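Local coordinates for beta-galactoside alpha-2,6-sialyltransferase (Photobacterium sp., PDB 2Z4T), which probably transfers sialic acid from a CMP-linked donor onto galactosides such as lactose through an alpha-2,6 linkage, at residues Phe206-Asn217 against Asp258-Gly266; Ser278-Tyr286 against Leu307-Leu315. One frame throughout, in Å; residues are numbered along the deposited sequence.

Interaction 1: residues Phe206-Asn217 against Asp258-Gly266; sequences FDNLVPILKELN and DYLEDVING
Phe206 pushes its ring into a hollow between Tyr259, Leu260 and Val263. The two helices pack in a ridges-into-grooves manner within the GT-B fold. Helix 205-216 belongs to the beta-alpha-beta crossover from strand 194-201 to strand 222-230, and the C-terminal part of helix 249-265 lies against it. The short axes of 206-216 and 258-265 come within 8.6 Å and cross at -56°. Phe206, Val210 and Lys214, one helical turn apart, form a ridge. It runs in the groove between Tyr259-Val263 and Leu260-Ile264.

At the Phe206 end, Phe206 CE1 lies 3.6 Å from Leu260 CD1 and 3.7 Å from Tyr259 CE2. The Phe206 and Tyr259 side chains cross at about a right angle. Tyr259 OH is held by Asp270 O and Asn273 N. Val210 fills the next step. Its CG1, anti to the backbone N, meets Val263 CG1 at 3.6 Å. Its CG2 lies over the centre of the Phe206 ring and also faces Leu260 CD1, so this methyl lies between the ring and the leucine.

The fit is reciprocal. The branched end of Ile264 lies against the Leu213-Asn217 side of the Lys214 ridge. Its CG2 rests 3.6 Å from Leu213 O, and its CD1 lies alongside the Leu213 side chain. Lys214 CB sits 3.2 Å from Ile264 O, so here side chain meets backbone. Gly266, with positive phi, ends helix 249-265 in a Schellman motif. At the solvent-facing end the amide planes of Asn217 and Asn265 are 58° apart. Asn217 ND2 gives a weak, bent hydrogen bond to Asn265 OD1, 3.1 Å long with an N-H...O angle of 128°.

Interaction 2: residues Ser278-Tyr286 against Leu307-Leu315; sequences SVYNWQKLY and LRDYIGDSL
Gln283 reaches across to the C-terminal end of helix 305-311 and grips the backbone at Tyr310. In this GT-B glycosyltransferase the helix lies in the beta-alpha-beta crossover from strand 288-292 to strand 315-317. Segment 278-286 comes just before the first of those strands.

The Gln283 side chain can be followed outward. CB packs 3.4 Å from Ser314 OG, a hydroxyl that is hydrogen-bonded to Ala288 O. CG lies between the backbone N and the carbonyl carbon (chi1 80°), which brings it 4.0 Å from Ile311 O. The chain then bends at chi2, and CD comes beside the Ile311 backbone. At the tip, NE2 is used twice. It donates to Tyr310 O across the contact at 3.2 Å (N-H...O 159°), and to Tyr280 O of its own segment at 3.1 Å (151°). Both oxygens lie close to the plane of the Gln283 amide, while the nitrogen stands above the plane of each carbonyl. The two bonds fix the rotation of the amide. OE1 has a weak hydrogen bond to Tyr290 OH.

The Tyr310 ring stands almost perpendicular to this amide. Lys284 covers one face of it. Its CE is 3.9 Å from the centroid of the Tyr310 ring in a CH-pi contact, and its NZ is 4.3 Å from that centroid in a cation-pi contact. Tyr280 O approaches the same ring at its edge.

The apolar side is built on Tyr280. Leu307 CD2 lies over one face of its ring and Val279 CG2 over the opposite face. Leu307 CD1 meets Tyr280 CB at 3.9 Å, and Ile311 CD1 meets Tyr280 CD1 at 3.8 Å.

From the N terminus, helix 205-216 comes first, followed by strand 222-230 and then helix 249-265. Interaction 1 closes this loop of 40 residues. Segment 278-286 follows, then strand 288-292 and helix 305-311, and interaction 2 closes a loop of 20 residues. The contacts are in series along the chain; neither nests in the other and they do not cross. Their segments nevertheless touch. Trp282 and Tyr286 pack on Leu213, Tyr286 OH also reaches Ile264, and Ser278 meets Tyr259. Segment 278-286 thus joins both helices of interaction 1 to helix 305-311, beside the neighbouring parallel strands 222-230, 288-292 and 315-317.

Interaction 1: residues Phe206-Asn217 against Asp258-Gly266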
loop_
_atom_site.group_PDB
_atom_site.type_symbol
_atom_site.label_atom_id
_atom_site.label_comp_id
_atom_site.label_asym_id
_atom_site.label_seq_id
_atom_site.Cartn_x
_atom_site.Cartn_y
_atom_site.Cartn_z
ATOM N N PHE A 206 -8.460 10.700 8.209
ATOM C CA PHE A 206 -8.589 11.922 8.934
ATOM C C PHE A 206 -8.559 11.081 10.253
ATOM O O PHE A 206 -7.721 11.300 11.126
ATOM C CB PHE A 206 -9.950 12.623 8.831
ATOM C CG PHE A 206 -10.205 13.624 9.967
ATOM C CD1 PHE A 206 -10.027 14.988 9.767
ATOM C CD2 PHE A 206 -10.587 13.182 11.246
ATOM C CE1 PHE A 206 -10.229 15.906 10.812
ATOM C CE2 PHE A 206 -10.798 14.084 12.304
ATOM C CZ PHE A 206 -10.616 15.450 12.092
ATOM N N ASP A 207 -9.430 10.055 10.332
ATOM C CA ASP A 207 -9.494 9.109 11.464
ATOM C C ASP A 207 -8.275 8.202 11.633
ATOM O O ASP A 207 -8.037 7.688 12.728
ATOM C CB ASP A 207 -10.712 8.198 11.357
ATOM C CG ASP A 207 -12.013 8.872 11.797
ATOM O OD1 ASP A 207 -11.987 9.866 12.540
ATOM O OD2 ASP A 207 -13.086 8.392 11.385
ATOM N N ASN A 208 -7.512 7.981 10.566
ATOM C CA ASN A 208 -6.259 7.246 10.711
ATOM C C ASN A 208 -5.101 8.114 11.212
ATOM O O ASN A 208 -4.243 7.634 11.957
ATOM C CB ASN A 208 -5.866 6.559 9.407
ATOM C CG ASN A 208 -6.769 5.389 9.074
ATOM O OD1 ASN A 208 -7.392 4.784 9.961
ATOM N ND2 ASN A 208 -6.846 5.051 7.782
ATOM N N LEU A 209 -5.060 9.383 10.803
ATOM C CA LEU A 209 -3.854 10.178 11.022
ATOM C C LEU A 209 -3.986 11.153 12.149
ATOM O O LEU A 209 -3.032 11.363 12.896
ATOM C CB LEU A 209 -3.382 10.857 9.750
ATOM C CG LEU A 209 -3.051 9.871 8.629
ATOM C CD1 LEU A 209 -2.383 10.614 7.521
ATOM C CD2 LEU A 209 -2.174 8.724 9.090
ATOM N N VAL A 210 -5.183 11.714 12.298
ATOM C CA VAL A 210 -5.406 12.690 13.346
ATOM C C VAL A 210 -4.956 12.200 14.721
ATOM O O VAL A 210 -4.214 12.914 15.384
ATOM C CB VAL A 210 -6.857 13.255 13.384
ATOM C CG1 VAL A 210 -7.100 14.024 14.700
ATOM C CG2 VAL A 210 -7.115 14.153 12.171
ATOM N N PRO A 211 -5.379 10.989 15.155
ATOM C CA PRO A 211 -4.968 10.617 16.526
ATOM C C PRO A 211 -3.459 10.522 16.668
ATOM O O PRO A 211 -2.941 10.731 17.755
ATOM C CB PRO A 211 -5.614 9.246 16.752
ATOM C CG PRO A 211 -6.683 9.160 15.737
ATOM C CD PRO A 211 -6.199 9.931 14.534
ATOM N N ILE A 212 -2.760 10.229 15.583
ATOM C CA ILE A 212 -1.309 10.164 15.617
ATOM C C ILE A 212 -0.730 11.580 15.652
ATOM O O ILE A 212 0.139 11.885 16.473
ATOM C CB ILE A 212 -0.736 9.431 14.400
ATOM C CG1 ILE A 212 -1.235 7.979 14.361
ATOM C CG2 ILE A 212 0.817 9.511 14.411
ATOM C CD1 ILE A 212 -1.075 7.302 12.982
ATOM N N LEU A 213 -1.229 12.450 14.777
ATOM C CA LEU A 213 -0.651 13.768 14.637
ATOM C C LEU A 213 -0.882 14.651 15.860
ATOM O O LEU A 213 -0.060 15.527 16.168
ATOM C CB LEU A 213 -1.103 14.436 13.346
ATOM C CG LEU A 213 -0.453 13.784 12.120
ATOM C CD1 LEU A 213 -1.156 14.232 10.866
ATOM C CD2 LEU A 213 1.049 14.082 12.046
ATOM N N LYS A 214 -1.958 14.406 16.594
ATOM C CA LYS A 214 -2.167 15.240 17.745
ATOM C C LYS A 214 -1.333 14.848 18.949
ATOM O O LYS A 214 -1.131 15.647 19.832
ATOM C CB LYS A 214 -3.641 15.464 18.043
ATOM C CG LYS A 214 -4.417 14.336 18.568
ATOM C CD LYS A 214 -5.893 14.808 18.713
ATOM C CE LYS A 214 -6.158 15.456 20.078
ATOM N NZ LYS A 214 -7.625 15.662 20.293
ATOM N N GLU A 215 -0.810 13.628 18.956
ATOM C CA GLU A 215 0.193 13.231 19.944
ATOM C C GLU A 215 1.549 13.781 19.563
ATOM O O GLU A 215 2.179 14.483 20.348
ATOM C CB GLU A 215 0.279 11.712 20.073
ATOM C CG GLU A 215 -0.956 11.066 20.640
ATOM C CD GLU A 215 -1.373 11.661 21.965
ATOM O OE1 GLU A 215 -0.513 11.770 22.872
ATOM O OE2 GLU A 215 -2.565 12.032 22.091
ATOM N N LEU A 216 1.978 13.471 18.350
ATOM C CA LEU A 216 3.260 13.912 17.803
ATOM C C LEU A 216 3.449 15.434 17.764
ATOM O O LEU A 216 4.576 15.933 17.873
ATOM C CB LEU A 216 3.448 13.336 16.395
ATOM C CG LEU A 216 3.688 11.829 16.349
ATOM C CD1 LEU A 216 4.075 11.360 14.949
ATOM C CD2 LEU A 216 4.774 11.455 17.362
ATOM N N ASN A 217 2.349 16.162 17.588
ATOM C CA ASN A 217 2.382 17.611 17.525
ATOM C C ASN A 217 3.138 18.278 18.679
ATOM O O ASN A 217 3.807 19.286 18.469
ATOM C CB ASN A 217 0.966 18.186 17.447
ATOM C CG ASN A 217 0.964 19.646 17.026
ATOM O OD1 ASN A 217 1.360 19.983 15.899
ATOM N ND2 ASN A 217 0.546 20.526 17.942
ATOM N N ASP A 258 -7.935 25.159 8.479
ATOM C CA ASP A 258 -7.960 25.708 9.842
ATOM C C ASP A 258 -8.573 24.692 10.792
ATOM O O ASP A 258 -8.111 24.516 11.925
ATOM C CB ASP A 258 -8.750 27.024 9.900
ATOM C CG ASP A 258 -8.137 28.113 9.032
ATOM O OD1 ASP A 258 -6.892 28.219 8.972
ATOM O OD2 ASP A 258 -8.902 28.873 8.410
ATOM N N TYR A 259 -9.605 24.011 10.298
ATOM C CA TYR A 259 -10.314 23.018 11.079
ATOM C C TYR A 259 -9.359 21.888 11.437
ATOM O O TYR A 259 -9.205 21.555 12.628
ATOM C CB TYR A 259 -11.534 22.483 10.324
ATOM C CG TYR A 259 -12.142 21.291 11.006
ATOM C CD1 TYR A 259 -12.959 21.439 12.133
ATOM C CD2 TYR A 259 -11.875 20.001 10.545
ATOM C CE1 TYR A 259 -13.502 20.310 12.767
ATOM C CE2 TYR A 259 -12.408 18.892 11.162
ATOM C CZ TYR A 259 -13.216 19.042 12.263
ATOM O OH TYR A 259 -13.729 17.912 12.852
ATOM N N LEU A 260 -8.712 21.339 10.407
ATOM C CA LEU A 260 -7.755 20.248 10.573
ATOM C C LEU A 260 -6.609 20.682 11.483
ATOM O O LEU A 260 -6.245 19.960 12.417
ATOM C CB LEU A 260 -7.231 19.738 9.210
ATOM C CG LEU A 260 -6.322 18.506 9.195
ATOM C CD1 LEU A 260 -7.012 17.318 9.830
ATOM C CD2 LEU A 260 -5.875 18.127 7.793
ATOM N N GLU A 261 -6.064 21.870 11.223
ATOM C CA GLU A 261 -5.028 22.445 12.072
ATOM C C GLU A 261 -5.430 22.536 13.549
ATOM O O GLU A 261 -4.652 22.161 14.421
ATOM C CB GLU A 261 -4.590 23.821 11.567
ATOM C CG GLU A 261 -3.248 24.247 12.165
ATOM C CD GLU A 261 -2.648 25.455 11.488
ATOM O OE1 GLU A 261 -3.412 26.228 10.853
ATOM O OE2 GLU A 261 -1.412 25.621 11.594
ATOM N N ASP A 262 -6.642 23.025 13.809
ATOM C CA ASP A 262 -7.156 23.179 15.166
ATOM C C ASP A 262 -7.415 21.859 15.874
ATOM O O ASP A 262 -7.244 21.765 17.098
ATOM C CB ASP A 262 -8.437 24.022 15.173
ATOM C CG ASP A 262 -8.173 25.484 14.874
ATOM O OD1 ASP A 262 -7.002 25.927 14.971
ATOM O OD2 ASP A 262 -9.141 26.184 14.521
ATOM N N VAL A 263 -7.852 20.860 15.110
ATOM C CA VAL A 263 -8.095 19.530 15.651
ATOM C C VAL A 263 -6.759 18.910 16.106
ATOM O O VAL A 263 -6.637 18.454 17.243
ATOM C CB VAL A 263 -8.850 18.633 14.627
ATOM C CG1 VAL A 263 -8.758 17.173 15.003
ATOM C CG2 VAL A 263 -10.308 19.056 14.502
ATOM N N ILE A 264 -5.761 18.936 15.225
ATOM C CA ILE A 264 -4.412 18.451 15.552
ATOM C C ILE A 264 -3.758 19.224 16.727
ATOM O O ILE A 264 -3.137 18.617 17.604
ATOM C CB ILE A 264 -3.506 18.425 14.299
ATOM C CG1 ILE A 264 -4.002 17.353 13.312
ATOM C CG2 ILE A 264 -2.053 18.158 14.690
ATOM C CD1 ILE A 264 -3.461 17.461 11.877
ATOM N N ASN A 265 -3.913 20.549 16.749
ATOM C CA ASN A 265 -3.469 21.371 17.889
ATOM C C ASN A 265 -4.244 21.139 19.186
ATOM O O ASN A 265 -3.814 21.561 20.248
ATOM C CB ASN A 265 -3.541 22.866 17.546
ATOM C CG ASN A 265 -2.360 23.331 16.731
ATOM O OD1 ASN A 265 -1.258 22.807 16.867
ATOM N ND2 ASN A 265 -2.583 24.323 15.877
ATOM N N GLY A 266 -5.401 20.502 19.084
ATOM C CA GLY A 266 -6.231 20.238 20.242
ATOM C C GLY A 266 -7.123 21.402 20.604
ATOM O O GLY A 266 -7.878 21.314 21.573
#

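Interaction 2: residues Ser278-Tyr286 against Leu307-Leu315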
loop_
_atom_site.group_PDB
_atom_site.type_symbol
_atom_site.label_atom_id
_atom_site.label_comp_id
_atom_site.label_asym_id
_atom_site.label_seq_id
_atom_site.Cartn_x
_atom_site.Cartn_y
_atom_site.Cartn_z
ATOM N N SER A 278 -11.834 18.142 4.646
ATOM C CA SER A 278 -10.722 17.829 5.536
ATOM C C SER A 278 -9.651 16.984 4.844
ATOM O O SER A 278 -8.470 17.235 5.016
ATOM C CB SER A 278 -11.197 17.135 6.816
ATOM O OG SER A 278 -11.769 18.074 7.736
ATOM N N VAL A 279 -10.046 15.994 4.053
ATOM C CA VAL A 279 -9.043 15.057 3.562
ATOM C C VAL A 279 -8.051 15.634 2.548
ATOM O O VAL A 279 -6.958 15.066 2.361
ATOM C CB VAL A 279 -9.630 13.689 3.105
ATOM C CG1 VAL A 279 -10.422 13.073 4.248
ATOM C CG2 VAL A 279 -10.466 13.807 1.872
ATOM N N TYR A 280 -8.416 16.758 1.928
ATOM C CA TYR A 280 -7.560 17.401 0.938
ATOM C C TYR A 280 -6.812 18.627 1.462
ATOM O O TYR A 280 -6.594 19.582 0.734
ATOM C CB TYR A 280 -8.328 17.681 -0.365
ATOM C CG TYR A 280 -8.823 16.391 -0.994
ATOM C CD1 TYR A 280 -7.919 15.464 -1.502
ATOM C CD2 TYR A 280 -10.197 16.075 -1.029
ATOM C CE1 TYR A 280 -8.349 14.254 -2.065
ATOM C CE2 TYR A 280 -10.643 14.889 -1.585
ATOM C CZ TYR A 280 -9.705 13.973 -2.099
ATOM O OH TYR A 280 -10.114 12.775 -2.631
ATOM N N ASN A 281 -6.402 18.578 2.727
ATOM C CA ASN A 281 -5.588 19.639 3.317
ATOM C C ASN A 281 -4.264 19.170 3.901
ATOM O O ASN A 281 -3.491 20.005 4.397
ATOM C CB ASN A 281 -6.372 20.418 4.374
ATOM C CG ASN A 281 -7.171 21.539 3.782
ATOM O OD1 ASN A 281 -8.390 21.452 3.656
ATOM N ND2 ASN A 281 -6.492 22.597 3.395
ATOM N N TRP A 282 -3.975 17.863 3.831
ATOM C CA TRP A 282 -2.704 17.353 4.377
ATOM C C TRP A 282 -1.498 18.154 3.879
ATOM O O TRP A 282 -0.618 18.513 4.663
ATOM C CB TRP A 282 -2.510 15.838 4.143
ATOM C CG TRP A 282 -3.541 14.994 4.865
ATOM C CD1 TRP A 282 -4.464 14.152 4.299
ATOM C CD2 TRP A 282 -3.777 14.946 6.282
ATOM N NE1 TRP A 282 -5.249 13.586 5.272
ATOM C CE2 TRP A 282 -4.843 14.049 6.497
ATOM C CE3 TRP A 282 -3.174 15.554 7.386
ATOM C CZ2 TRP A 282 -5.328 13.756 7.780
ATOM C CZ3 TRP A 282 -3.666 15.271 8.659
ATOM C CH2 TRP A 282 -4.726 14.378 8.845
ATOM N N GLN A 283 -1.506 18.465 2.588
ATOM C CA GLN A 283 -0.401 19.161 1.924
ATOM C C GLN A 283 -0.229 20.605 2.376
ATOM O O GLN A 283 0.839 21.198 2.174
ATOM C CB GLN A 283 -0.588 19.122 0.393
ATOM C CG GLN A 283 -1.576 20.155 -0.179
ATOM C CD GLN A 283 -3.040 19.821 0.075
ATOM O OE1 GLN A 283 -3.369 18.910 0.837
ATOM N NE2 GLN A 283 -3.930 20.569 -0.569
ATOM N N LYS A 284 -1.274 21.182 2.965
ATOM C CA LYS A 284 -1.188 22.546 3.483
ATOM C C LYS A 284 -0.520 22.599 4.852
ATOM O O LYS A 284 -0.145 23.672 5.303
ATOM C CB LYS A 284 -2.578 23.176 3.579
ATOM C CG LYS A 284 -3.276 23.376 2.251
ATOM C CD LYS A 284 -2.563 24.398 1.387
ATOM C CE LYS A 284 -2.818 24.115 -0.067
ATOM N NZ LYS A 284 -2.577 25.303 -0.913
ATOM N N LEU A 285 -0.377 21.445 5.511
ATOM C CA LEU A 285 0.135 21.401 6.885
ATOM C C LEU A 285 1.391 20.576 7.028
ATOM O O LEU A 285 2.069 20.665 8.052
ATOM C CB LEU A 285 -0.926 20.872 7.855
ATOM C CG LEU A 285 -2.223 21.677 8.042
ATOM C CD1 LEU A 285 -3.295 20.826 8.680
ATOM C CD2 LEU A 285 -1.957 22.852 8.914
ATOM N N TYR A 286 1.703 19.766 6.020
ATOM C CA TYR A 286 2.804 18.827 6.109
ATOM C C TYR A 286 3.329 18.600 4.714
ATOM O O TYR A 286 2.611 18.849 3.753
ATOM C CB TYR A 286 2.332 17.485 6.682
ATOM C CG TYR A 286 1.835 17.546 8.098
ATOM C CD1 TYR A 286 0.468 17.621 8.375
ATOM C CD2 TYR A 286 2.722 17.525 9.167
ATOM C CE1 TYR A 286 -0.005 17.701 9.684
ATOM C CE2 TYR A 286 2.262 17.596 10.491
ATOM C CZ TYR A 286 0.890 17.681 10.736
ATOM O OH TYR A 286 0.422 17.742 12.034
ATOM N N LEU A 307 -9.876 22.300 -7.025
ATOM C CA LEU A 307 -9.279 21.319 -6.110
ATOM C C LEU A 307 -7.908 20.885 -6.607
ATOM O O LEU A 307 -6.950 20.803 -5.825
ATOM C CB LEU A 307 -10.191 20.102 -5.895
ATOM C CG LEU A 307 -9.591 19.048 -4.965
ATOM C CD1 LEU A 307 -9.428 19.598 -3.571
ATOM C CD2 LEU A 307 -10.435 17.812 -4.947
ATOM N N ARG A 308 -7.822 20.624 -7.911
ATOM C CA ARG A 308 -6.547 20.329 -8.555
ATOM C C ARG A 308 -5.494 21.425 -8.277
ATOM O O ARG A 308 -4.372 21.097 -7.875
ATOM C CB ARG A 308 -6.741 20.000 -10.041
ATOM C CG ARG A 308 -5.929 20.830 -10.988
ATOM C CD ARG A 308 -5.264 20.039 -12.057
ATOM N NE ARG A 308 -5.998 20.056 -13.325
ATOM C CZ ARG A 308 -6.279 21.135 -14.064
ATOM N NH1 ARG A 308 -5.946 22.356 -13.667
ATOM N NH2 ARG A 308 -6.936 20.984 -15.210
ATOM N N ASP A 309 -5.873 22.701 -8.445
ATOM C CA ASP A 309 -5.021 23.848 -8.055
ATOM C C ASP A 309 -4.598 23.750 -6.607
ATOM O O ASP A 309 -3.432 23.964 -6.281
ATOM C CB ASP A 309 -5.750 25.199 -8.200
ATOM C CG ASP A 309 -5.926 25.627 -9.641
ATOM O OD1 ASP A 309 -5.351 24.954 -10.531
ATOM O OD2 ASP A 309 -6.648 26.636 -9.877
ATOM N N TYR A 310 -5.570 23.452 -5.747
ATOM C CA TYR A 310 -5.378 23.483 -4.308
ATOM C C TYR A 310 -4.408 22.406 -3.820
ATOM O O TYR A 310 -3.595 22.664 -2.915
ATOM C CB TYR A 310 -6.721 23.355 -3.603
ATOM C CG TYR A 310 -6.677 23.681 -2.135
ATOM C CD1 TYR A 310 -6.773 25.008 -1.690
ATOM C CD2 TYR A 310 -6.547 22.668 -1.178
ATOM C CE1 TYR A 310 -6.745 25.324 -0.330
ATOM C CE2 TYR A 310 -6.523 22.970 0.171
ATOM C CZ TYR A 310 -6.623 24.307 0.595
ATOM O OH TYR A 310 -6.594 24.612 1.939
ATOM N N ILE A 311 -4.495 21.206 -4.400
ATOM C CA ILE A 311 -3.542 20.150 -4.076
ATOM C C ILE A 311 -2.163 20.463 -4.691
ATOM O O ILE A 311 -1.125 20.039 -4.145
ATOM C CB ILE A 311 -4.061 18.758 -4.489
ATOM C CG1 ILE A 311 -5.365 18.452 -3.743
ATOM C CG2 ILE A 311 -3.037 17.682 -4.158
ATOM C CD1 ILE A 311 -6.210 17.371 -4.334
ATOM N N GLY A 312 -2.157 21.221 -5.803
ATOM C CA GLY A 312 -0.925 21.717 -6.428
ATOM C C GLY A 312 0.068 20.607 -6.706
ATOM O O GLY A 312 -0.299 19.526 -7.174
ATOM N N ASP A 313 1.330 20.849 -6.392
ATOM C CA ASP A 313 2.357 19.872 -6.729
ATOM C C ASP A 313 2.453 18.703 -5.728
ATOM O O ASP A 313 3.457 18.000 -5.698
ATOM C CB ASP A 313 3.716 20.559 -6.977
ATOM C CG ASP A 313 4.282 21.246 -5.716
ATOM O OD1 ASP A 313 3.990 20.771 -4.580
ATOM O OD2 ASP A 313 5.013 22.269 -5.869
ATOM N N SER A 314 1.413 18.498 -4.916
ATOM C CA SER A 314 1.277 17.281 -4.118
ATOM C C SER A 314 0.347 16.291 -4.824
ATOM O O SER A 314 0.091 15.193 -4.321
ATOM C CB SER A 314 0.750 17.583 -2.719
ATOM O OG SER A 314 1.675 18.347 -1.960
ATOM N N LEU A 315 -0.165 16.668 -5.989
ATOM C CA LEU A 315 -1.065 15.790 -6.731
ATOM C C LEU A 315 -0.254 14.837 -7.615
ATOM O O LEU A 315 0.422 15.277 -8.551
ATOM C CB LEU A 315 -2.069 16.608 -7.542
ATOM C CG LEU A 315 -3.142 15.872 -8.344
ATOM C CD1 LEU A 315 -3.999 15.002 -7.438
ATOM C CD2 LEU A 315 -4.013 16.859 -9.179
#